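Local coordinates for phosphoribosyl-glycinamide (GAR) synthetase (PDB 7LVO), which catalyses, as the GAR synthetase half of a bifunctional purine-biosynthesis enzyme, the ATP-dependent joining of phosphoribosylamine to glycine to give glycinamide ribonucleotide, at residues A[160-165]-A[232-237]; A[259-264]-A[461-466]; A[276-281]-A[338-343]. All coordinates share one frame; numbering follows the deposited sequence.

In the fold
From the N terminus, contact 1 comes first: it closes a loop of 66 residues by pairing strand 163-167, an outermost strand of its sheet, with strand 229-234 in the ATP-grasp region. Only after it has closed does contact 2 open, at strand 259-263, and it closes near the end of the modelled chain, tying this edge strand to the turn at 461-466 in the C domain. Contact 3 is nested inside that long loop and joins strand 277-280 to the start of helix 340-344. Strands 259-263 and 277-280 are neighbours in one antiparallel sheet, so contacts 2 and 3 touch, whereas contact 1 lies about 25 Å from contact 2, centre to centre.

Contact 1 (A[160-165]-A[232-237]); sequences TAAFRS and VEEYLS
An outermost strand of a four-stranded antiparallel sheet in the ATP-grasp region, 163-167, is zipped here to strand 229-234, within a range predicted to bind ATP. Arg164 and Val232 form a hydrogen-bonded pair: Arg164 N gives its hydrogen to Val232 O at 2.9 Å, and Val232 N returns one to Arg164 O. A third bond, Glu234 N to Ala162 O at 2.9 Å, carries the ladder one residue back, before strand 163-167 begins. Between them Phe163 and Glu233 make a non-hydrogen-bonded pair, with CB atoms 3.6 Å apart. In both, CG lies between the backbone N and the carbonyl carbon (chi1 76° and 63°); the phenyl ring then runs away from the partner strand, while the Glu233 chain extends away from its backbone. Ala161, small enough to fit close to the backbone, sets CB 3.5 Å from Glu234 O and 3.7 Å from Leu236 CD1. A water accepts from Ala162 N and donates to Glu234 OE1 at 2.7 Å, while Ser185 holds OE2. The backbone thus fixes the strands, and salt bridges from Glu233 OE1 to Lys150 and OE2 to Lys191 fix the direction of its carboxylate beside the predicted ATP site.

Contact 2 (A[259-264]-A[461-466]); sequences QDHKRI and RDIAYR
His261 is held between Ile463 and Arg466 in a mixed apolar and polar side-chain contact, where the edge strand 259-263 of a five-stranded antiparallel sheet meets the loop that follows strand 452-453. Ile463 comes over one ring face: its CD1 lies 4.0 Å from the ring centroid, 28° off the normal, a CH-pi contact that suits a branched apolar residue, and CD2 of the imidazole is the ring atom nearest to this methyl. On the opposite face, NH2 of Arg466 stands above the plane, offset toward the rim. The guanidinium is turned 70° from the ring and presents its edge, with Arg466 NE 3.5 Å from His261 CE1.

The loop takes its shape from a type II beta turn, Asp462 to Tyr465, closed by Tyr465 N to Asp462 O at 2.9 Å. Ala464 occupies its third position with a positive phi, a left-handed conformation usually taken by glycine, which the small alanine tolerates, and its N approaches His261 NE2 to 3.1 Å, oblique to the ring. Ile463 also reaches down onto Val379 and Val381 of strand 377-384, so the turn rests on the sheet as well as on its edge strand.

Arg466 leaves its backbone with CG between N and the carbonyl carbon (chi1 46°), and from there the chain is extended to NE, long enough to reach Gln259. The amide and guanidinium planes are perpendicular. Gln259 NE2 and Arg466 NH1, both donors, come so close that the detail is doubtful; the amide is secured instead by Tyr279 through OE1 and by Glu240 O through NE2. Arg466 NH2 lies 3.5 Å from Asp260 O, near the guanidinium plane, and Arg466 NE also makes a long, weak ion pair with Asp268.

Contact 3 (A[276-281]-A[338-343]); sequences MGAYAP and DPETQA
With CG of Glu340 opposite its carbonyl carbon (chi1 -73°) and the chain then bent sharply at chi2 (95°), the methylene CG is presented to Ala278 while the carboxylate swings off toward Ser242. Ala278 CB points at the start of helix 340-344 and meets the flank of this glutamate, 4.0 Å from Glu340 CA and 4.1 Å from Glu340 CG. Pro339, just before the helix, lays its ring against Gly277, the residue before Ala278: Pro339 CG is 3.7 Å from Gly277 N. The same Pro339 CG lies 4.4 Å from Ala278 CB, and one helical turn further on Ala343 CB comes to 4.2 Å from Ala278 O. Alanine suits positions 278 and 343 because the backbones run close here, 5.5 Å between the CA atoms of Ala278 and Glu340. Gly277 has backbone angles at which a CB would press on the carbonyl O of Met276.

The strand belongs to the five-stranded antiparallel sheet, between 259-263 and 377-384, and the helix start covers one of its faces. A cis peptide precedes Pro339, and the turn is braced by Gln342 NE2, which bonds Asp338 OD1 almost straight (3.1 Å, 175°), the donor approaching from above the carboxylate plane. Ser380 OG, on the neighbouring strand, bonds Ala278 N weakly. Across the two segments the contact is therefore a buried van der Waals fit of side-chain carbons against each other and against backbone, while Pro339 O is bonded by Ser380 and Glu340 OE2 by Ser242, itself predicted to be part of the ATP site.

Contact 1 (A[160-165]-A[232-237])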
ATOM      1  N   THR A 160      -3.995  19.087  -6.326  1.00 28.07           N
ATOM      2  CA  THR A 160      -2.989  18.217  -6.918  1.00 31.45           C
ATOM      3  C   THR A 160      -2.150  19.053  -7.878  1.00 29.70           C
ATOM      4  O   THR A 160      -2.465  20.206  -8.168  1.00 29.09           O
ATOM      5  CB  THR A 160      -3.628  17.023  -7.634  1.00 31.38           C
ATOM      6  OG1 THR A 160      -2.614  16.096  -8.044  1.00 32.00           O
ATOM      7  CG2 THR A 160      -4.404  17.489  -8.858  1.00 33.28           C
ATOM      8  N   ALA A 161      -1.072  18.451  -8.373  1.00 32.09           N
ATOM      9  CA  ALA A 161      -0.176  19.162  -9.278  1.00 31.33           C
ATOM     10  C   ALA A 161      -0.840  19.387 -10.633  1.00 34.15           C
ATOM     11  O   ALA A 161      -1.567  18.525 -11.142  1.00 29.88           O
ATOM     12  CB  ALA A 161       1.123  18.379  -9.458  1.00 36.57           C
ATOM     13  N   ALA A 162      -0.595  20.563 -11.214  1.00 25.20           N
ATOM     14  CA  ALA A 162      -1.043  20.837 -12.571  1.00 29.81           C
ATOM     15  C   ALA A 162      -0.599  19.713 -13.495  1.00 33.74           C
ATOM     16  O   ALA A 162       0.460  19.108 -13.298  1.00 34.01           O
ATOM     17  CB  ALA A 162      -0.485  22.172 -13.062  1.00 33.38           C
ATOM     18  N   PHE A 163      -1.420  19.422 -14.503  1.00 32.30           N
ATOM     19  CA  PHE A 163      -1.182  18.246 -15.329  1.00 32.10           C
ATOM     20  C   PHE A 163      -1.931  18.368 -16.647  1.00 33.48           C
ATOM     21  O   PHE A 163      -2.808  19.217 -16.820  1.00 29.03           O
ATOM     22  CB  PHE A 163      -1.632  16.970 -14.609  1.00 33.35           C
ATOM     23  CG  PHE A 163      -3.126  16.779 -14.606  1.00 31.19           C
ATOM     24  CD1 PHE A 163      -3.915  17.399 -13.652  1.00 39.96           C
ATOM     25  CD2 PHE A 163      -3.741  15.998 -15.568  1.00 33.09           C
ATOM     26  CE1 PHE A 163      -5.290  17.230 -13.653  1.00 34.24           C
ATOM     27  CE2 PHE A 163      -5.111  15.827 -15.572  1.00 31.47           C
ATOM     28  CZ  PHE A 163      -5.884  16.442 -14.613  1.00 33.08           C
ATOM     29  N   ARG A 164      -1.571  17.485 -17.578  1.00 34.88           N
ATOM     30  CA  ARG A 164      -2.345  17.241 -18.784  1.00 39.06           C
ATOM     31  C   ARG A 164      -2.091  15.797 -19.204  1.00 40.34           C
ATOM     32  O   ARG A 164      -0.948  15.328 -19.184  1.00 36.48           O
ATOM     33  CB  ARG A 164      -1.978  18.198 -19.919  1.00 52.10           C
ATOM     34  CG  ARG A 164      -2.507  19.619 -19.751  1.00 54.96           C
ATOM     35  CD  ARG A 164      -4.035  19.673 -19.646  1.00 58.54           C
ATOM     36  NE  ARG A 164      -4.703  19.024 -20.767  1.00 58.14           N
ATOM     37  CZ  ARG A 164      -5.440  17.921 -20.674  1.00 55.54           C
ATOM     38  NH1 ARG A 164      -5.660  17.328 -19.510  1.00 42.23           N
ATOM     39  NH2 ARG A 164      -5.974  17.405 -21.776  1.00 57.44           N
ATOM     40  N   SER A 165      -3.156  15.097 -19.576  1.00 40.73           N
ATOM     41  CA  SER A 165      -3.073  13.699 -19.965  1.00 40.35           C
ATOM     42  C   SER A 165      -3.015  13.574 -21.483  1.00 41.54           C
ATOM     43  O   SER A 165      -3.542  14.414 -22.216  1.00 35.03           O
ATOM     44  CB  SER A 165      -4.267  12.911 -19.424  1.00 36.66           C
ATOM     45  OG  SER A 165      -4.215  12.837 -18.012  1.00 43.51           O
ATOM     46  N   VAL A 232       1.482  14.033 -17.691  1.00 31.00           N
ATOM     47  CA  VAL A 232       2.575  14.983 -17.536  1.00 31.37           C
ATOM     48  C   VAL A 232       2.115  16.032 -16.537  1.00 29.57           C
ATOM     49  O   VAL A 232       1.152  16.765 -16.800  1.00 33.15           O
ATOM     50  CB  VAL A 232       2.967  15.629 -18.874  1.00 37.36           C
ATOM     51  CG1 VAL A 232       4.135  16.577 -18.684  1.00 29.45           C
ATOM     52  CG2 VAL A 232       3.299  14.556 -19.903  1.00 37.77           C
ATOM     53  N   GLU A 233       2.797  16.104 -15.393  1.00 28.61           N
ATOM     54  CA  GLU A 233       2.377  16.989 -14.316  1.00 36.71           C
ATOM     55  C   GLU A 233       3.584  17.685 -13.710  1.00 35.52           C
ATOM     56  O   GLU A 233       4.730  17.268 -13.895  1.00 32.32           O
ATOM     57  CB  GLU A 233       1.612  16.224 -13.228  1.00 28.33           C
ATOM     58  CG  GLU A 233       2.432  15.167 -12.526  1.00 31.55           C
ATOM     59  CD  GLU A 233       1.637  14.423 -11.470  1.00 36.88           C
ATOM     60  OE1 GLU A 233       0.423  14.231 -11.673  1.00 32.84           O
ATOM     61  OE2 GLU A 233       2.234  14.038 -10.440  1.00 29.11           O
ATOM     62  N   GLU A 234       3.306  18.756 -12.970  1.00 36.22           N
ATOM     63  CA  GLU A 234       4.365  19.568 -12.391  1.00 42.70           C
ATOM     64  C   GLU A 234       5.104  18.808 -11.296  1.00 40.60           C
ATOM     65  O   GLU A 234       4.496  18.111 -10.477  1.00 32.23           O
ATOM     66  CB  GLU A 234       3.781  20.863 -11.820  1.00 43.17           C
ATOM     67  CG  GLU A 234       4.822  21.832 -11.279  1.00 47.18           C
ATOM     68  CD  GLU A 234       4.214  23.142 -10.814  1.00 46.07           C
ATOM     69  OE1 GLU A 234       2.977  23.284 -10.881  1.00 44.56           O
ATOM     70  OE2 GLU A 234       4.973  24.029 -10.379  1.00 59.11           O
ATOM     71  N   TYR A 235       6.426  18.946 -11.290  1.00 39.91           N
ATOM     72  CA  TYR A 235       7.256  18.379 -10.235  1.00 43.53           C
ATOM     73  C   TYR A 235       7.150  19.261  -8.996  1.00 46.22           C
ATOM     74  O   TYR A 235       7.490  20.450  -9.043  1.00 44.25           O
ATOM     75  CB  TYR A 235       8.706  18.267 -10.701  1.00 45.58           C
ATOM     76  CG  TYR A 235       9.671  17.815  -9.629  1.00 43.44           C
ATOM     77  CD1 TYR A 235       9.909  16.467  -9.403  1.00 43.40           C
ATOM     78  CD2 TYR A 235      10.350  18.739  -8.847  1.00 56.07           C
ATOM     79  CE1 TYR A 235      10.794  16.051  -8.427  1.00 51.64           C
ATOM     80  CE2 TYR A 235      11.236  18.333  -7.866  1.00 52.47           C
ATOM     81  CZ  TYR A 235      11.454  16.989  -7.660  1.00 52.03           C
ATOM     82  OH  TYR A 235      12.339  16.582  -6.683  1.00 51.10           O
ATOM     83  N   LEU A 236       6.680  18.684  -7.896  1.00 43.23           N
ATOM     84  CA  LEU A 236       6.501  19.417  -6.652  1.00 49.22           C
ATOM     85  C   LEU A 236       7.601  19.056  -5.661  1.00 48.12           C
ATOM     86  O   LEU A 236       8.149  17.950  -5.684  1.00 50.15           O
ATOM     87  CB  LEU A 236       5.131  19.119  -6.040  1.00 39.57           C
ATOM     88  CG  LEU A 236       3.919  19.452  -6.910  1.00 40.32           C
ATOM     89  CD1 LEU A 236       2.623  19.106  -6.175  1.00 34.95           C
ATOM     90  CD2 LEU A 236       3.929  20.910  -7.327  1.00 35.13           C
ATOM     91  N   SER A 237       7.917  20.005  -4.786  1.00 42.35           N
ATOM     92  CA  SER A 237       8.946  19.840  -3.773  1.00 44.67           C
ATOM     93  C   SER A 237       8.315  19.872  -2.388  1.00 34.48           C
ATOM     94  O   SER A 237       7.421  20.680  -2.121  1.00 39.96           O
ATOM     95  CB  SER A 237      10.008  20.939  -3.890  1.00 51.17           C
ATOM     96  OG  SER A 237      10.613  20.929  -5.171  1.00 52.29           O
TER
HETATM   97  O   HOH W   1       0.934  22.310  -9.370  1.00 39.75           O

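Contact 2 (A[259-264]-A[461-466])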
ATOM      1  N   GLN A 259       4.881   8.188   7.324  1.00 26.32           N
ATOM      2  CA  GLN A 259       5.884   8.587   6.350  1.00 20.11           C
ATOM      3  C   GLN A 259       6.711   7.362   5.975  1.00 21.90           C
ATOM      4  O   GLN A 259       7.076   6.564   6.843  1.00 26.91           O
ATOM      5  CB  GLN A 259       6.798   9.687   6.887  1.00 24.90           C
ATOM      6  CG  GLN A 259       6.171  11.071   6.865  1.00 33.79           C
ATOM      7  CD  GLN A 259       7.176  12.167   7.176  1.00 37.82           C
ATOM      8  OE1 GLN A 259       7.460  12.455   8.340  1.00 39.89           O
ATOM      9  NE2 GLN A 259       7.727  12.779   6.133  1.00 32.14           N
ATOM     10  N   ASP A 260       7.008   7.228   4.686  1.00 24.98           N
ATOM     11  CA  ASP A 260       7.756   6.102   4.151  1.00 31.26           C
ATOM     12  C   ASP A 260       9.073   6.582   3.560  1.00 33.82           C
ATOM     13  O   ASP A 260       9.217   7.743   3.168  1.00 40.72           O
ATOM     14  CB  ASP A 260       6.928   5.364   3.086  1.00 29.76           C
ATOM     15  CG  ASP A 260       7.668   4.193   2.474  1.00 41.92           C
ATOM     16  OD1 ASP A 260       8.273   3.402   3.232  1.00 43.29           O
ATOM     17  OD2 ASP A 260       7.640   4.057   1.234  1.00 44.87           O
ATOM     18  N   HIS A 261      10.045   5.671   3.516  1.00 32.13           N
ATOM     19  CA  HIS A 261      11.364   5.935   2.942  1.00 34.88           C
ATOM     20  C   HIS A 261      11.458   5.182   1.614  1.00 31.40           C
ATOM     21  O   HIS A 261      11.749   3.984   1.590  1.00 29.20           O
ATOM     22  CB  HIS A 261      12.473   5.506   3.897  1.00 26.44           C
ATOM     23  CG  HIS A 261      12.557   6.332   5.137  1.00 30.00           C
ATOM     24  ND1 HIS A 261      13.414   7.403   5.260  1.00 37.50           N
ATOM     25  CD2 HIS A 261      11.890   6.246   6.310  1.00 32.78           C
ATOM     26  CE1 HIS A 261      13.274   7.939   6.458  1.00 39.64           C
ATOM     27  NE2 HIS A 261      12.354   7.258   7.114  1.00 32.73           N
ATOM     28  N   LYS A 262      11.223   5.898   0.514  1.00 30.17           N
ATOM     29  CA  LYS A 262      11.182   5.252  -0.792  1.00 34.06           C
ATOM     30  C   LYS A 262      12.579   4.876  -1.275  1.00 36.30           C
ATOM     31  O   LYS A 262      12.757   3.844  -1.928  1.00 40.52           O
ATOM     32  CB  LYS A 262      10.501   6.170  -1.809  1.00 44.86           C
ATOM     33  CG  LYS A 262       9.026   6.417  -1.549  1.00 50.17           C
ATOM     34  CD  LYS A 262       8.440   7.388  -2.575  1.00 61.71           C
ATOM     35  CE  LYS A 262       6.937   7.554  -2.392  1.00 72.94           C
ATOM     36  NZ  LYS A 262       6.348   8.494  -3.392  1.00 58.14           N
ATOM     37  N   ARG A 263      13.578   5.696  -0.964  1.00 33.91           N
ATOM     38  CA  ARG A 263      14.909   5.511  -1.531  1.00 44.73           C
ATOM     39  C   ARG A 263      15.717   4.488  -0.737  1.00 41.43           C
ATOM     40  O   ARG A 263      15.518   4.299   0.467  1.00 33.15           O
ATOM     41  CB  ARG A 263      15.652   6.847  -1.578  1.00 40.48           C
ATOM     42  CG  ARG A 263      15.087   7.822  -2.603  1.00 50.47           C
ATOM     43  CD  ARG A 263      15.617   9.233  -2.394  1.00 56.24           C
ATOM     44  NE  ARG A 263      15.156  10.150  -3.430  1.00 61.78           N
ATOM     45  CZ  ARG A 263      15.802  10.385  -4.566  1.00 66.33           C
ATOM     46  NH1 ARG A 263      16.947   9.784  -4.847  1.00 71.45           N
ATOM     47  NH2 ARG A 263      15.288  11.246  -5.438  1.00 62.19           N
ATOM     48  N   ILE A 264      16.650   3.833  -1.433  1.00 39.14           N
ATOM     49  CA  ILE A 264      17.406   2.743  -0.825  1.00 38.83           C
ATOM     50  C   ILE A 264      18.557   3.275   0.018  1.00 42.07           C
ATOM     51  O   ILE A 264      18.891   2.699   1.057  1.00 38.33           O
ATOM     52  CB  ILE A 264      17.901   1.784  -1.922  1.00 43.94           C
ATOM     53  CG1 ILE A 264      18.526   0.529  -1.311  1.00 46.12           C
ATOM     54  CG2 ILE A 264      18.926   2.475  -2.822  1.00 37.64           C
ATOM     55  CD1 ILE A 264      17.535  -0.375  -0.607  1.00 44.89           C
ATOM     56  N   ARG A 461      19.933   2.462   8.139  1.00 30.54           N
ATOM     57  CA  ARG A 461      20.050   2.682   9.573  1.00 31.06           C
ATOM     58  C   ARG A 461      19.400   3.981  10.032  1.00 27.33           C
ATOM     59  O   ARG A 461      19.349   4.236  11.241  1.00 34.28           O
ATOM     60  CB  ARG A 461      21.525   2.680   9.981  1.00 42.21           C
ATOM     61  CG  ARG A 461      22.257   1.385   9.662  1.00 36.43           C
ATOM     62  CD  ARG A 461      23.746   1.515   9.963  1.00 34.10           C
ATOM     63  NE  ARG A 461      24.379   2.528   9.129  1.00 44.87           N
ATOM     64  CZ  ARG A 461      25.637   2.928   9.259  1.00 59.07           C
ATOM     65  NH1 ARG A 461      26.431   2.421  10.190  1.00 53.05           N
ATOM     66  NH2 ARG A 461      26.109   3.860   8.436  1.00 54.77           N
ATOM     67  N   ASP A 462      18.898   4.800   9.108  1.00 30.68           N
ATOM     68  CA  ASP A 462      18.391   6.128   9.434  1.00 34.85           C
ATOM     69  C   ASP A 462      16.877   6.231   9.263  1.00 35.36           C
ATOM     70  O   ASP A 462      16.350   7.317   9.014  1.00 30.80           O
ATOM     71  CB  ASP A 462      19.085   7.183   8.571  1.00 36.07           C
ATOM     72  CG  ASP A 462      18.801   6.997   7.092  1.00 37.65           C
ATOM     73  OD1 ASP A 462      18.508   5.849   6.683  1.00 35.25           O
ATOM     74  OD2 ASP A 462      18.866   7.990   6.342  1.00 33.08           O
ATOM     75  N   ILE A 463      16.162   5.111   9.392  1.00 30.13           N
ATOM     76  CA  ILE A 463      14.708   5.159   9.308  1.00 29.53           C
ATOM     77  C   ILE A 463      14.173   6.068  10.404  1.00 22.57           C
ATOM     78  O   ILE A 463      14.500   5.901  11.587  1.00 25.80           O
ATOM     79  CB  ILE A 463      14.115   3.747   9.412  1.00 30.43           C
ATOM     80  CG1 ILE A 463      14.599   2.885   8.251  1.00 26.14           C
ATOM     81  CG2 ILE A 463      12.585   3.817   9.446  1.00 35.36           C
ATOM     82  CD1 ILE A 463      14.161   3.360   6.876  1.00 26.55           C
ATOM     83  N   ALA A 464      13.353   7.041  10.009  1.00 24.28           N
ATOM     84  CA  ALA A 464      12.754   8.022  10.907  1.00 28.14           C
ATOM     85  C   ALA A 464      13.776   9.000  11.480  1.00 46.59           C
ATOM     86  O   ALA A 464      13.496   9.682  12.476  1.00 42.43           O
ATOM     87  CB  ALA A 464      11.997   7.342  12.052  1.00 28.34           C
ATOM     88  N   TYR A 465      14.960   9.091  10.867  1.00 57.90           N
ATOM     89  CA  TYR A 465      15.991   9.984  11.385  1.00 65.57           C
ATOM     90  C   TYR A 465      15.574  11.444  11.254  1.00 64.85           C
ATOM     91  O   TYR A 465      15.808  12.244  12.166  1.00 57.59           O
ATOM     92  CB  TYR A 465      17.317   9.735  10.657  1.00 48.29           C
ATOM     93  CG  TYR A 465      17.529  10.617   9.443  1.00 48.29           C
ATOM     94  CD1 TYR A 465      16.966  10.293   8.213  1.00 48.29           C
ATOM     95  CD2 TYR A 465      18.292  11.778   9.530  1.00 48.29           C
ATOM     96  CE1 TYR A 465      17.166  11.101   7.102  1.00 48.29           C
ATOM     97  CE2 TYR A 465      18.492  12.590   8.429  1.00 48.29           C
ATOM     98  CZ  TYR A 465      17.928  12.248   7.219  1.00 48.29           C
ATOM     99  OH  TYR A 465      18.130  13.059   6.121  1.00 48.29           O
ATOM    100  N   ARG A 466      14.947  11.806  10.135  1.00 57.44           N
ATOM    101  CA  ARG A 466      14.576  13.189   9.876  1.00 59.86           C
ATOM    102  C   ARG A 466      13.423  13.667  10.748  1.00 67.98           C
ATOM    103  O   ARG A 466      13.105  14.860  10.725  1.00 68.85           O
ATOM    104  CB  ARG A 466      14.225  13.355   8.397  1.00 47.17           C
ATOM    105  CG  ARG A 466      13.315  12.268   7.866  1.00 47.17           C
ATOM    106  CD  ARG A 466      13.280  12.277   6.343  1.00 47.17           C
ATOM    107  NE  ARG A 466      12.389  11.243   5.825  1.00 47.17           N
ATOM    108  CZ  ARG A 466      11.101  11.429   5.579  1.00 47.17           C
ATOM    109  NH1 ARG A 466      10.528  12.608   5.774  1.00 47.17           N
ATOM    110  NH2 ARG A 466      10.372  10.412   5.127  1.00 47.17           N
TER

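Contact 3 (A[276-281]-A[338-343])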
ATOM      1  N   MET A 276      11.455   1.245   2.108  1.00 32.37           N
ATOM      2  CA  MET A 276      12.459   0.649   2.982  1.00 25.17           C
ATOM      3  C   MET A 276      12.153   0.843   4.460  1.00 20.48           C
ATOM      4  O   MET A 276      12.913   0.371   5.303  1.00 27.98           O
ATOM      5  CB  MET A 276      13.843   1.229   2.670  1.00 24.41           C
ATOM      6  CG  MET A 276      14.413   0.807   1.317  1.00 25.64           C
ATOM      7  SD  MET A 276      14.612  -0.977   1.166  1.00 35.71           S
ATOM      8  CE  MET A 276      15.742  -1.327   2.516  1.00 28.77           C
ATOM      9  N   GLY A 277      11.061   1.519   4.796  1.00 26.54           N
ATOM     10  CA  GLY A 277      10.702   1.712   6.185  1.00 25.37           C
ATOM     11  C   GLY A 277       9.702   2.831   6.380  1.00 25.75           C
ATOM     12  O   GLY A 277       9.641   3.761   5.574  1.00 28.19           O
ATOM     13  N   ALA A 278       8.911   2.755   7.449  1.00 28.61           N
ATOM     14  CA  ALA A 278       7.884   3.755   7.705  1.00 32.44           C
ATOM     15  C   ALA A 278       7.708   3.937   9.207  1.00 21.45           C
ATOM     16  O   ALA A 278       8.156   3.120  10.017  1.00 24.24           O
ATOM     17  CB  ALA A 278       6.550   3.361   7.055  1.00 28.54           C
ATOM     18  N   TYR A 279       7.052   5.030   9.569  1.00 22.21           N
ATOM     19  CA  TYR A 279       6.790   5.345  10.965  1.00 24.69           C
ATOM     20  C   TYR A 279       5.497   6.146  11.042  1.00 27.81           C
ATOM     21  O   TYR A 279       5.087   6.798  10.075  1.00 25.10           O
ATOM     22  CB  TYR A 279       7.951   6.121  11.604  1.00 24.86           C
ATOM     23  CG  TYR A 279       8.359   7.365  10.844  1.00 26.44           C
ATOM     24  CD1 TYR A 279       9.235   7.291   9.774  1.00 31.49           C
ATOM     25  CD2 TYR A 279       7.857   8.612  11.194  1.00 34.74           C
ATOM     26  CE1 TYR A 279       9.612   8.420   9.074  1.00 26.19           C
ATOM     27  CE2 TYR A 279       8.224   9.751  10.496  1.00 28.59           C
ATOM     28  CZ  TYR A 279       9.104   9.646   9.439  1.00 33.39           C
ATOM     29  OH  TYR A 279       9.476  10.768   8.733  1.00 35.05           O
ATOM     30  N   ALA A 280       4.857   6.087  12.212  1.00 28.55           N
ATOM     31  CA  ALA A 280       3.591   6.776  12.433  1.00 28.37           C
ATOM     32  C   ALA A 280       3.349   6.865  13.926  1.00 27.60           C
ATOM     33  O   ALA A 280       3.795   5.986  14.670  1.00 25.03           O
ATOM     34  CB  ALA A 280       2.429   6.034  11.744  1.00 24.51           C
ATOM     35  N   PRO A 281       2.658   7.917  14.403  1.00 25.74           N
ATOM     36  CA  PRO A 281       2.190   9.066  13.615  1.00 27.71           C
ATOM     37  C   PRO A 281       3.346   9.959  13.171  1.00 21.63           C
ATOM     38  O   PRO A 281       4.246  10.213  13.946  1.00 29.80           O
ATOM     39  CB  PRO A 281       1.266   9.823  14.585  1.00 21.82           C
ATOM     40  CG  PRO A 281       0.957   8.858  15.675  1.00 27.82           C
ATOM     41  CD  PRO A 281       2.153   7.956  15.786  1.00 31.90           C
ATOM     42  N   ASP A 338       2.634  -0.843   1.881  1.00 21.38           N
ATOM     43  CA  ASP A 338       3.754  -1.642   2.361  1.00 25.35           C
ATOM     44  C   ASP A 338       5.004  -0.779   2.261  1.00 29.12           C
ATOM     45  O   ASP A 338       5.325  -0.289   1.158  1.00 35.90           O
ATOM     46  CB  ASP A 338       3.893  -2.924   1.541  1.00 26.33           C
ATOM     47  CG  ASP A 338       4.842  -3.923   2.173  1.00 23.66           C
ATOM     48  OD1 ASP A 338       5.953  -3.534   2.550  1.00 30.41           O
ATOM     49  OD2 ASP A 338       4.453  -5.103   2.313  1.00 24.75           O
ATOM     50  N   PRO A 339       5.754  -0.572   3.356  1.00 28.14           N
ATOM     51  CA  PRO A 339       5.597  -1.154   4.693  1.00 27.26           C
ATOM     52  C   PRO A 339       4.820  -0.308   5.705  1.00 24.70           C
ATOM     53  O   PRO A 339       5.015  -0.492   6.900  1.00 20.99           O
ATOM     54  CB  PRO A 339       7.051  -1.310   5.155  1.00 24.75           C
ATOM     55  CG  PRO A 339       7.712  -0.077   4.569  1.00 31.66           C
ATOM     56  CD  PRO A 339       7.013   0.193   3.243  1.00 34.39           C
ATOM     57  N   GLU A 340       3.940   0.578   5.237  1.00 22.33           N
ATOM     58  CA  GLU A 340       3.166   1.394   6.174  1.00 24.44           C
ATOM     59  C   GLU A 340       2.281   0.522   7.059  1.00 26.66           C
ATOM     60  O   GLU A 340       2.083   0.819   8.243  1.00 22.76           O
ATOM     61  CB  GLU A 340       2.308   2.409   5.412  1.00 25.58           C
ATOM     62  CG  GLU A 340       3.070   3.566   4.809  1.00 31.24           C
ATOM     63  CD  GLU A 340       3.447   3.333   3.367  1.00 23.46           C
ATOM     64  OE1 GLU A 340       3.314   2.184   2.896  1.00 30.57           O
ATOM     65  OE2 GLU A 340       3.872   4.295   2.705  1.00 29.44           O
ATOM     66  N   THR A 341       1.727  -0.555   6.497  1.00 27.95           N
ATOM     67  CA  THR A 341       0.820  -1.405   7.260  1.00 27.54           C
ATOM     68  C   THR A 341       1.534  -2.078   8.420  1.00 25.81           C
ATOM     69  O   THR A 341       0.987  -2.164   9.529  1.00 20.60           O
ATOM     70  CB  THR A 341       0.190  -2.452   6.343  1.00 25.72           C
ATOM     71  OG1 THR A 341      -0.565  -1.796   5.320  1.00 21.63           O
ATOM     72  CG2 THR A 341      -0.726  -3.388   7.123  1.00 23.96           C
ATOM     73  N   GLN A 342       2.763  -2.555   8.190  1.00 18.95           N
ATOM     74  CA  GLN A 342       3.486  -3.251   9.254  1.00 20.11           C
ATOM     75  C   GLN A 342       3.645  -2.383  10.493  1.00 26.61           C
ATOM     76  O   GLN A 342       3.635  -2.895  11.619  1.00 20.53           O
ATOM     77  CB  GLN A 342       4.860  -3.697   8.756  1.00 15.41           C
ATOM     78  CG  GLN A 342       4.815  -4.786   7.677  1.00 22.46           C
ATOM     79  CD  GLN A 342       4.766  -4.227   6.265  1.00 26.35           C
ATOM     80  OE1 GLN A 342       3.881  -3.437   5.917  1.00 24.75           O
ATOM     81  NE2 GLN A 342       5.726  -4.635   5.442  1.00 21.54           N
ATOM     82  N   ALA A 343       3.788  -1.071  10.313  1.00 21.22           N
ATOM     83  CA  ALA A 343       3.900  -0.184  11.468  1.00 26.29           C
ATOM     84  C   ALA A 343       2.532   0.190  12.028  1.00 15.20           C
ATOM     85  O   ALA A 343       2.350   0.205  13.247  1.00 20.50           O
ATOM     86  CB  ALA A 343       4.677   1.076  11.089  1.00 20.92           C
TER